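Local coordinates for NO-binding heme-dependent sensor protein (Shewanella oneidensis, PDB 4U9B), which binds heme and, as an H-NOX gas sensor, responds to nitric oxide held at the heme iron, at residues 89-101 / 118-130. Numbering follows the deposited sequence.
Sequences DDFTSLVMGIHDV and INGQLLPNNQIAL. With HEM (protoporphyrin IX containing Fe), chain B; PO4 (phosphate ion), chain E.
In the H-NOX heme pocket, I98 of helix 98-109 and I118 of strand 117-122 meet and cover the outer part of one heme face. I98 CG2 lies 3.7 Å from I118 CG2, and both methyls sit anti to their own backbone N. That torsion leaves the longer branches for the porphyrin. I98 CD1 comes within 3.6 Å of HEM CAB, the inner carbon of the ring B vinyl, and I118 CD1 rests near the methine CHB. I98 also touches the bound nitric oxide, and L94 meets the same vinyl.

Farther from the heme, T92, V95 and M96 pack on the hairpin 117-133. V95 CG1 sits 3.9 Å from both I128 CG2 and L130 CD1. T92 CG2 touches both I128 CD1 and L122 CD1. M96 is bent at chi2 and chi3, which folds its thioether over the backbone from G120 to L122. M96 CE reaches 3.3 Å from G120 O. A CB on G120 would come tight against M96 SD. L146 of helix 139-152 also packs on V95 and L130.

H99 and N119 share a phosphate, probably from the crystallisation liquor. H99 NE2 donates to PO4 O1 at the ring edge (3.1 Å, 150°). N119 ND2 donates to PO4 O2 (3.1 Å, 166°). N119 OD1 lies over one ring face without a hydrogen bond. H117 also binds this ion. An alanine in place of N119 would probably leave phosphate O2 without its amide donor and uncover part of that imidazole face.

No hydrogen bond joins the two segments directly, so apolar packing carries the contact at the heme. At the H99-N119 end the link runs through a phosphate that is probably not native. H99 also donates from ND1 to D100 OD1, which suggests a positively charged imidazole beside the anion.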
ATOM      1  N   ASP A  89       0.110  -9.417 -17.402  1.00 45.27           N
ATOM      2  CA  ASP A  89       0.425 -10.832 -17.576  1.00 47.89           C
ATOM      3  C   ASP A  89       1.487 -11.326 -16.598  1.00 45.09           C
ATOM      4  O   ASP A  89       1.605 -12.530 -16.362  1.00 44.62           O
ATOM      5  CB  ASP A  89       0.899 -11.091 -19.008  1.00 53.23           C
ATOM      6  CG  ASP A  89      -0.232 -11.041 -20.017  1.00 56.95           C
ATOM      7  OD1 ASP A  89      -1.298 -11.636 -19.750  1.00 59.06           O
ATOM      8  OD2 ASP A  89      -0.054 -10.408 -21.079  1.00 57.09           O
ATOM      9  N   ASP A  90       2.264 -10.404 -16.039  1.00 41.54           N
ATOM     10  CA  ASP A  90       3.352 -10.775 -15.141  1.00 39.25           C
ATOM     11  C   ASP A  90       3.720  -9.645 -14.185  1.00 34.81           C
ATOM     12  O   ASP A  90       3.242  -8.517 -14.320  1.00 31.67           O
ATOM     13  CB  ASP A  90       4.582 -11.195 -15.952  1.00 40.80           C
ATOM     14  CG  ASP A  90       4.969 -10.173 -17.003  1.00 43.99           C
ATOM     15  OD1 ASP A  90       5.164  -8.992 -16.654  1.00 44.50           O
ATOM     16  OD2 ASP A  90       5.074 -10.552 -18.189  1.00 46.71           O
ATOM     17  N   PHE A  91       4.581  -9.967 -13.225  1.00 33.40           N
ATOM     18  CA  PHE A  91       4.980  -9.030 -12.181  1.00 32.78           C
ATOM     19  C   PHE A  91       5.623  -7.764 -12.743  1.00 30.19           C
ATOM     20  O   PHE A  91       5.259  -6.656 -12.352  1.00 28.78           O
ATOM     21  CB  PHE A  91       5.942  -9.721 -11.212  1.00 32.38           C
ATOM     22  CG  PHE A  91       6.503  -8.815 -10.153  1.00 29.72           C
ATOM     23  CD1 PHE A  91       5.749  -8.473  -9.042  1.00 28.27           C
ATOM     24  CD2 PHE A  91       7.791  -8.319 -10.260  1.00 28.24           C
ATOM     25  CE1 PHE A  91       6.266  -7.643  -8.065  1.00 27.69           C
ATOM     26  CE2 PHE A  91       8.315  -7.491  -9.283  1.00 27.02           C
ATOM     27  CZ  PHE A  91       7.551  -7.151  -8.185  1.00 27.22           C
ATOM     28  N   THR A  92       6.569  -7.928 -13.664  1.00 31.97           N
ATOM     29  CA  THR A  92       7.290  -6.786 -14.222  1.00 32.13           C
ATOM     30  C   THR A  92       6.342  -5.822 -14.930  1.00 31.74           C
ATOM     31  O   THR A  92       6.484  -4.603 -14.810  1.00 30.42           O
ATOM     32  CB  THR A  92       8.382  -7.236 -15.210  1.00 32.53           C
ATOM     33  OG1 THR A  92       9.337  -8.060 -14.530  1.00 31.21           O
ATOM     34  CG2 THR A  92       9.106  -6.035 -15.813  1.00 31.81           C
ATOM     35  N   SER A  93       5.381  -6.372 -15.667  1.00 30.79           N
ATOM     36  CA  SER A  93       4.409  -5.562 -16.393  1.00 32.83           C
ATOM     37  C   SER A  93       3.586  -4.707 -15.434  1.00 28.65           C
ATOM     38  O   SER A  93       3.334  -3.532 -15.698  1.00 28.95           O
ATOM     39  CB  SER A  93       3.480  -6.449 -17.227  1.00 37.00           C
ATOM     40  OG  SER A  93       4.217  -7.363 -18.019  1.00 41.62           O
ATOM     41  N   LEU A  94       3.172  -5.305 -14.320  1.00 27.35           N
ATOM     42  CA  LEU A  94       2.373  -4.597 -13.321  1.00 26.74           C
ATOM     43  C   LEU A  94       3.152  -3.426 -12.736  1.00 28.33           C
ATOM     44  O   LEU A  94       2.663  -2.298 -12.715  1.00 27.20           O
ATOM     45  CB  LEU A  94       1.936  -5.550 -12.203  1.00 28.39           C
ATOM     46  CG  LEU A  94       0.914  -5.005 -11.194  1.00 28.99           C
ATOM     47  CD1 LEU A  94       0.096  -6.145 -10.607  1.00 31.79           C
ATOM     48  CD2 LEU A  94       1.578  -4.213 -10.065  1.00 27.77           C
ATOM     49  N   VAL A  95       4.362  -3.701 -12.258  1.00 27.67           N
ATOM     50  CA  VAL A  95       5.180  -2.681 -11.607  1.00 27.57           C
ATOM     51  C   VAL A  95       5.495  -1.530 -12.557  1.00 28.57           C
ATOM     52  O   VAL A  95       5.399  -0.360 -12.186  1.00 26.80           O
ATOM     53  CB  VAL A  95       6.499  -3.276 -11.077  1.00 26.75           C
ATOM     54  CG1 VAL A  95       7.361  -2.193 -10.431  1.00 26.81           C
ATOM     55  CG2 VAL A  95       6.211  -4.384 -10.076  1.00 27.58           C
ATOM     56  N   MET A  96       5.881  -1.867 -13.782  1.00 26.53           N
ATOM     57  CA  MET A  96       6.179  -0.854 -14.784  1.00 28.52           C
ATOM     58  C   MET A  96       4.912  -0.128 -15.232  1.00 29.87           C
ATOM     59  O   MET A  96       4.985   0.919 -15.876  1.00 30.12           O
ATOM     60  CB  MET A  96       6.879  -1.494 -15.984  1.00 30.63           C
ATOM     61  CG  MET A  96       8.268  -2.022 -15.662  1.00 34.27           C
ATOM     62  SD  MET A  96       9.405  -0.719 -15.144  1.00 33.67           S
ATOM     63  CE  MET A  96       9.568   0.204 -16.671  1.00 33.73           C
ATOM     64  N   GLY A  97       3.757  -0.683 -14.876  1.00 29.66           N
ATOM     65  CA  GLY A  97       2.478  -0.100 -15.241  1.00 30.74           C
ATOM     66  C   GLY A  97       1.810   0.690 -14.131  1.00 30.23           C
ATOM     67  O   GLY A  97       0.704   1.198 -14.317  1.00 30.02           O
ATOM     68  N   ILE A  98       2.462   0.800 -12.977  1.00 27.07           N
ATOM     69  CA  ILE A  98       1.892   1.562 -11.870  1.00 27.06           C
ATOM     70  C   ILE A  98       1.721   3.022 -12.282  1.00 31.36           C
ATOM     71  O   ILE A  98       0.677   3.628 -12.038  1.00 32.78           O
ATOM     72  CB  ILE A  98       2.769   1.483 -10.593  1.00 26.40           C
ATOM     73  CG1 ILE A  98       2.828   0.043 -10.071  1.00 25.42           C
ATOM     74  CG2 ILE A  98       2.217   2.406  -9.502  1.00 26.94           C
ATOM     75  CD1 ILE A  98       3.826  -0.169  -8.936  1.00 27.36           C
ATOM     76  N   HIS A  99       2.746   3.577 -12.921  1.00 32.44           N
ATOM     77  CA  HIS A  99       2.760   4.993 -13.270  1.00 36.76           C
ATOM     78  C   HIS A  99       1.722   5.327 -14.336  1.00 41.97           C
ATOM     79  O   HIS A  99       0.997   6.312 -14.220  1.00 44.26           O
ATOM     80  CB  HIS A  99       4.150   5.404 -13.761  1.00 39.19           C
ATOM     81  CG  HIS A  99       4.276   6.865 -14.059  1.00 42.88           C
ATOM     82  ND1 HIS A  99       4.417   7.355 -15.340  1.00 47.14           N
ATOM     83  CD2 HIS A  99       4.276   7.945 -13.244  1.00 45.92           C
ATOM     84  CE1 HIS A  99       4.504   8.671 -15.299  1.00 47.56           C
ATOM     85  NE2 HIS A  99       4.420   9.056 -14.039  1.00 48.01           N
ATOM     86  N   ASP A 100       1.665   4.500 -15.375  1.00 42.86           N
ATOM     87  CA  ASP A 100       0.771   4.740 -16.502  1.00 44.63           C
ATOM     88  C   ASP A 100      -0.619   4.175 -16.250  1.00 42.74           C
ATOM     89  O   ASP A 100      -1.604   4.911 -16.169  1.00 45.15           O
ATOM     90  CB  ASP A 100       1.343   4.121 -17.781  1.00 46.59           C
ATOM     91  CG  ASP A 100       2.626   4.788 -18.235  1.00 49.28           C
ATOM     92  OD1 ASP A 100       2.894   5.928 -17.801  1.00 50.12           O
ATOM     93  OD2 ASP A 100       3.361   4.171 -19.037  1.00 50.92           O
ATOM     94  N   VAL A 101      -0.682   2.855 -16.117  1.00 38.47           N
ATOM     95  CA  VAL A 101      -1.946   2.133 -16.121  1.00 36.57           C
ATOM     96  C   VAL A 101      -2.710   2.259 -14.803  1.00 33.86           C
ATOM     97  O   VAL A 101      -3.868   2.667 -14.804  1.00 32.51           O
ATOM     98  CB  VAL A 101      -1.710   0.644 -16.442  1.00 38.97           C
ATOM     99  CG1 VAL A 101      -3.023  -0.123 -16.491  1.00 38.46           C
ATOM    100  CG2 VAL A 101      -0.981   0.515 -17.769  1.00 38.45           C
ATOM    101  N   ILE A 118       5.095   7.467  -8.374  1.00 20.84           N
ATOM    102  CA  ILE A 118       5.837   6.238  -8.591  1.00 20.42           C
ATOM    103  C   ILE A 118       6.291   6.174 -10.044  1.00 21.49           C
ATOM    104  O   ILE A 118       5.493   6.352 -10.963  1.00 21.55           O
ATOM    105  CB  ILE A 118       4.992   4.997  -8.212  1.00 25.17           C
ATOM    106  CG1 ILE A 118       4.893   4.903  -6.683  1.00 23.51           C
ATOM    107  CG2 ILE A 118       5.604   3.718  -8.786  1.00 23.98           C
ATOM    108  CD1 ILE A 118       4.056   3.749  -6.160  1.00 26.40           C
ATOM    109  N   ASN A 119       7.586   5.939 -10.231  1.00 24.04           N
ATOM    110  CA  ASN A 119       8.184   5.829 -11.553  1.00 27.26           C
ATOM    111  C   ASN A 119       9.126   4.639 -11.596  1.00 25.72           C
ATOM    112  O   ASN A 119       9.965   4.476 -10.712  1.00 25.75           O
ATOM    113  CB  ASN A 119       8.939   7.109 -11.917  1.00 32.62           C
ATOM    114  CG  ASN A 119       8.023   8.306 -12.080  1.00 37.92           C
ATOM    115  OD1 ASN A 119       7.613   8.641 -13.193  1.00 42.96           O
ATOM    116  ND2 ASN A 119       7.700   8.961 -10.970  1.00 39.53           N
ATOM    117  N   GLY A 120       8.983   3.819 -12.630  1.00 27.72           N
ATOM    118  CA  GLY A 120       9.761   2.602 -12.756  1.00 28.81           C
ATOM    119  C   GLY A 120      10.654   2.597 -13.978  1.00 30.99           C
ATOM    120  O   GLY A 120      10.253   3.035 -15.056  1.00 33.65           O
ATOM    121  N   GLN A 121      11.875   2.111 -13.793  1.00 29.50           N
ATOM    122  CA  GLN A 121      12.791   1.855 -14.897  1.00 29.92           C
ATOM    123  C   GLN A 121      13.184   0.387 -14.887  1.00 27.00           C
ATOM    124  O   GLN A 121      13.618  -0.138 -13.861  1.00 27.20           O
ATOM    125  CB  GLN A 121      14.038   2.740 -14.798  1.00 36.03           C
ATOM    126  CG  GLN A 121      13.773   4.216 -15.040  1.00 44.19           C
ATOM    127  CD  GLN A 121      13.240   4.492 -16.435  1.00 50.19           C
ATOM    128  OE1 GLN A 121      13.576   3.793 -17.390  1.00 53.30           O
ATOM    129  NE2 GLN A 121      12.395   5.511 -16.556  1.00 51.08           N
ATOM    130  N   LEU A 122      13.010  -0.278 -16.026  1.00 25.84           N
ATOM    131  CA  LEU A 122      13.510  -1.634 -16.202  1.00 27.29           C
ATOM    132  C   LEU A 122      14.956  -1.549 -16.663  1.00 26.50           C
ATOM    133  O   LEU A 122      15.244  -1.011 -17.732  1.00 27.76           O
ATOM    134  CB  LEU A 122      12.664  -2.413 -17.213  1.00 31.15           C
ATOM    135  CG  LEU A 122      13.080  -3.872 -17.445  1.00 30.31           C
ATOM    136  CD1 LEU A 122      12.999  -4.681 -16.157  1.00 31.46           C
ATOM    137  CD2 LEU A 122      12.228  -4.519 -18.527  1.00 32.56           C
ATOM    138  N   LEU A 123      15.861  -2.073 -15.847  1.00 24.66           N
ATOM    139  CA  LEU A 123      17.287  -1.971 -16.116  1.00 24.97           C
ATOM    140  C   LEU A 123      17.742  -3.157 -16.966  1.00 27.79           C
ATOM    141  O   LEU A 123      17.090  -4.198 -16.963  1.00 28.94           O
ATOM    142  CB  LEU A 123      18.062  -1.902 -14.798  1.00 23.56           C
ATOM    143  CG  LEU A 123      17.558  -0.831 -13.824  1.00 25.59           C
ATOM    144  CD1 LEU A 123      18.330  -0.875 -12.507  1.00 26.18           C
ATOM    145  CD2 LEU A 123      17.636   0.558 -14.448  1.00 26.38           C
ATOM    146  N   PRO A 124      18.857  -3.003 -17.703  1.00 29.85           N
ATOM    147  CA  PRO A 124      19.325  -4.071 -18.601  1.00 30.95           C
ATOM    148  C   PRO A 124      19.653  -5.387 -17.894  1.00 31.32           C
ATOM    149  O   PRO A 124      19.707  -6.428 -18.548  1.00 32.57           O
ATOM    150  CB  PRO A 124      20.589  -3.474 -19.227  1.00 29.01           C
ATOM    151  CG  PRO A 124      20.419  -2.007 -19.116  1.00 30.11           C
ATOM    152  CD  PRO A 124      19.667  -1.780 -17.839  1.00 27.92           C
ATOM    153  N   ASN A 125      19.874  -5.341 -16.584  1.00 30.38           N
ATOM    154  CA  ASN A 125      20.098  -6.559 -15.812  1.00 30.99           C
ATOM    155  C   ASN A 125      18.778  -7.128 -15.294  1.00 31.90           C
ATOM    156  O   ASN A 125      18.766  -8.020 -14.448  1.00 32.86           O
ATOM    157  CB  ASN A 125      21.057  -6.287 -14.653  1.00 29.23           C
ATOM    158  CG  ASN A 125      20.490  -5.314 -13.640  1.00 30.40           C
ATOM    159  OD1 ASN A 125      19.485  -4.652 -13.894  1.00 29.81           O
ATOM    160  ND2 ASN A 125      21.141  -5.215 -12.487  1.00 29.40           N
ATOM    161  N   ASN A 126      17.676  -6.592 -15.817  1.00 34.74           N
ATOM    162  CA  ASN A 126      16.318  -7.021 -15.477  1.00 37.05           C
ATOM    163  C   ASN A 126      15.932  -6.759 -14.019  1.00 34.17           C
ATOM    164  O   ASN A 126      14.951  -7.312 -13.520  1.00 35.68           O
ATOM    165  CB  ASN A 126      16.128  -8.506 -15.811  1.00 39.65           C
ATOM    166  CG  ASN A 126      16.133  -8.768 -17.305  1.00 40.74           C
ATOM    167  OD1 ASN A 126      15.728  -7.916 -18.095  1.00 39.12           O
ATOM    168  ND2 ASN A 126      16.593  -9.949 -17.699  1.00 43.62           N
ATOM    169  N   GLN A 127      16.696  -5.909 -13.341  1.00 28.25           N
ATOM    170  CA  GLN A 127      16.240  -5.344 -12.079  1.00 25.81           C
ATOM    171  C   GLN A 127      15.326  -4.172 -12.407  1.00 23.64           C
ATOM    172  O   GLN A 127      15.452  -3.564 -13.471  1.00 22.94           O
ATOM    173  CB  GLN A 127      17.413  -4.893 -11.202  1.00 26.25           C
ATOM    174  CG  GLN A 127      18.322  -6.024 -10.748  1.00 27.50           C
ATOM    175  CD  GLN A 127      19.461  -5.543  -9.863  1.00 30.61           C
ATOM    176  OE1 GLN A 127      19.852  -4.377  -9.913  1.00 29.93           O
ATOM    177  NE2 GLN A 127      19.999  -6.444  -9.048  1.00 36.68           N
ATOM    178  N   ILE A 128      14.398  -3.872 -11.504  1.00 21.77           N
ATOM    179  CA  ILE A 128      13.505  -2.733 -11.660  1.00 20.80           C
ATOM    180  C   ILE A 128      13.863  -1.665 -10.638  1.00 21.18           C
ATOM    181  O   ILE A 128      13.910  -1.945  -9.446  1.00 21.00           O
ATOM    182  CB  ILE A 128      12.027  -3.139 -11.477  1.00 22.43           C
ATOM    183  CG1 ILE A 128      11.640  -4.226 -12.482  1.00 25.24           C
ATOM    184  CG2 ILE A 128      11.110  -1.923 -11.632  1.00 23.29           C
ATOM    185  CD1 ILE A 128      10.333  -4.928 -12.152  1.00 27.80           C
ATOM    186  N   ALA A 129      14.120  -0.449 -11.112  1.00 21.17           N
ATOM    187  CA  ALA A 129      14.371   0.691 -10.237  1.00 21.11           C
ATOM    188  C   ALA A 129      13.092   1.500 -10.076  1.00 22.13           C
ATOM    189  O   ALA A 129      12.635   2.148 -11.017  1.00 22.11           O
ATOM    190  CB  ALA A 129      15.482   1.559 -10.793  1.00 23.86           C
ATOM    191  N   LEU A 130      12.520   1.455  -8.877  1.00 19.42           N
ATOM    192  CA  LEU A 130      11.244   2.098  -8.609  1.00 20.27           C
ATOM    193  C   LEU A 130      11.416   3.296  -7.684  1.00 22.89           C
ATOM    194  O   LEU A 130      11.753   3.142  -6.511  1.00 22.53           O
ATOM    195  CB  LEU A 130      10.270   1.089  -7.997  1.00 19.83           C
ATOM    196  CG  LEU A 130       8.783   1.434  -8.104  1.00 23.42           C
ATOM    197  CD1 LEU A 130       8.333   1.499  -9.561  1.00 26.69           C
ATOM    198  CD2 LEU A 130       7.952   0.418  -7.346  1.00 25.81           C
TER
HETATM  199  CHA HEM B 201      -2.621   4.099  -2.714  1.00 18.94           C
HETATM  200  CHB HEM B 201       1.457   1.963  -4.206  1.00 17.84           C
HETATM  201  CHC HEM B 201      -1.098  -1.245  -6.749  1.00 22.34           C
HETATM  202  CHD HEM B 201      -4.989   1.600  -6.214  1.00 19.74           C
HETATM  203  C1A HEM B 201      -1.318   3.669  -2.762  1.00 16.36           C
HETATM  204  C2A HEM B 201      -0.294   3.919  -1.766  1.00 17.66           C
HETATM  205  C3A HEM B 201       0.827   3.322  -2.186  1.00 19.07           C
HETATM  206  C4A HEM B 201       0.556   2.680  -3.452  1.00 16.69           C
HETATM  207  CMA HEM B 201       2.187   3.301  -1.468  1.00 18.26           C
HETATM  208  CAA HEM B 201      -0.466   4.726  -0.458  1.00 20.86           C
HETATM  209  CBA HEM B 201      -0.643   6.217  -0.753  1.00 20.90           C
HETATM  210  CGA HEM B 201       0.669   6.963  -0.864  1.00 20.79           C
HETATM  211  O1A HEM B 201       0.628   8.207  -1.078  1.00 18.80           O
HETATM  212  O2A HEM B 201       1.759   6.344  -0.742  1.00 20.05           O
HETATM  213  C1B HEM B 201       1.133   0.874  -4.977  1.00 19.64           C
HETATM  214  C2B HEM B 201       2.054  -0.135  -5.450  1.00 17.62           C
HETATM  215  C3B HEM B 201       1.348  -1.026  -6.171  1.00 20.65           C
HETATM  216  C4B HEM B 201      -0.041  -0.605  -6.145  1.00 21.45           C
HETATM  217  CMB HEM B 201       3.569  -0.078  -5.146  1.00 17.93           C
HETATM  218  CAB HEM B 201       1.805  -2.312  -6.900  1.00 22.02           C
HETATM  219  CBB HEM B 201       2.943  -2.958  -6.623  1.00 25.41           C
HETATM  220  C1C HEM B 201      -2.385  -0.754  -6.835  1.00 23.21           C
HETATM  221  C2C HEM B 201      -3.484  -1.388  -7.527  1.00 23.38           C
HETATM  222  C3C HEM B 201      -4.571  -0.617  -7.405  1.00 21.14           C
HETATM  223  C4C HEM B 201      -4.195   0.545  -6.610  1.00 21.92           C
HETATM  224  CMC HEM B 201      -3.384  -2.731  -8.281  1.00 25.31           C
HETATM  225  CAC HEM B 201      -5.950  -0.982  -8.014  1.00 24.26           C
HETATM  226  CBC HEM B 201      -6.964  -0.115  -8.115  1.00 34.22           C
HETATM  227  C1D HEM B 201      -4.742   2.456  -5.163  1.00 20.11           C
HETATM  228  C2D HEM B 201      -5.752   3.257  -4.514  1.00 20.12           C
HETATM  229  C3D HEM B 201      -5.016   4.035  -3.425  1.00 18.80           C
HETATM  230  C4D HEM B 201      -3.634   3.632  -3.522  1.00 18.66           C
HETATM  231  CMD HEM B 201      -7.258   3.310  -4.838  1.00 21.15           C
HETATM  232  CAD HEM B 201      -5.616   5.037  -2.425  1.00 19.68           C
HETATM  233  CBD HEM B 201      -5.578   6.448  -3.005  1.00 20.18           C
HETATM  234  CGD HEM B 201      -6.163   7.400  -1.996  1.00 20.63           C
HETATM  235  O1D HEM B 201      -6.200   7.031  -0.797  1.00 22.04           O
HETATM  236  O2D HEM B 201      -6.590   8.523  -2.382  1.00 21.26           O
HETATM  237  NA  HEM B 201      -0.766   2.903  -3.775  1.00 17.74           N
HETATM  238  NB  HEM B 201      -0.133   0.559  -5.413  1.00 20.43           N
HETATM  239  NC  HEM B 201      -2.856   0.425  -6.287  1.00 21.71           N
HETATM  240  ND  HEM B 201      -3.511   2.703  -4.554  1.00 19.89           N
HETATM  241 FE   HEM B 201      -1.779   1.783  -5.157  1.00 20.95          FE
HETATM  242  P   PO4 E 204       5.112  12.074 -11.874  1.00 90.63           P
HETATM  243  O1  PO4 E 204       3.793  11.545 -12.384  1.00 90.90           O
HETATM  244  O2  PO4 E 204       5.585  11.219 -10.725  1.00 90.60           O
HETATM  245  O3  PO4 E 204       6.134  12.035 -12.987  1.00 89.86           O
HETATM  246  O4  PO4 E 204       4.934  13.498 -11.403  1.00 90.40           O
HETATM  247  O   HOH W   1      12.246  -8.265 -14.589  1.00 39.49           O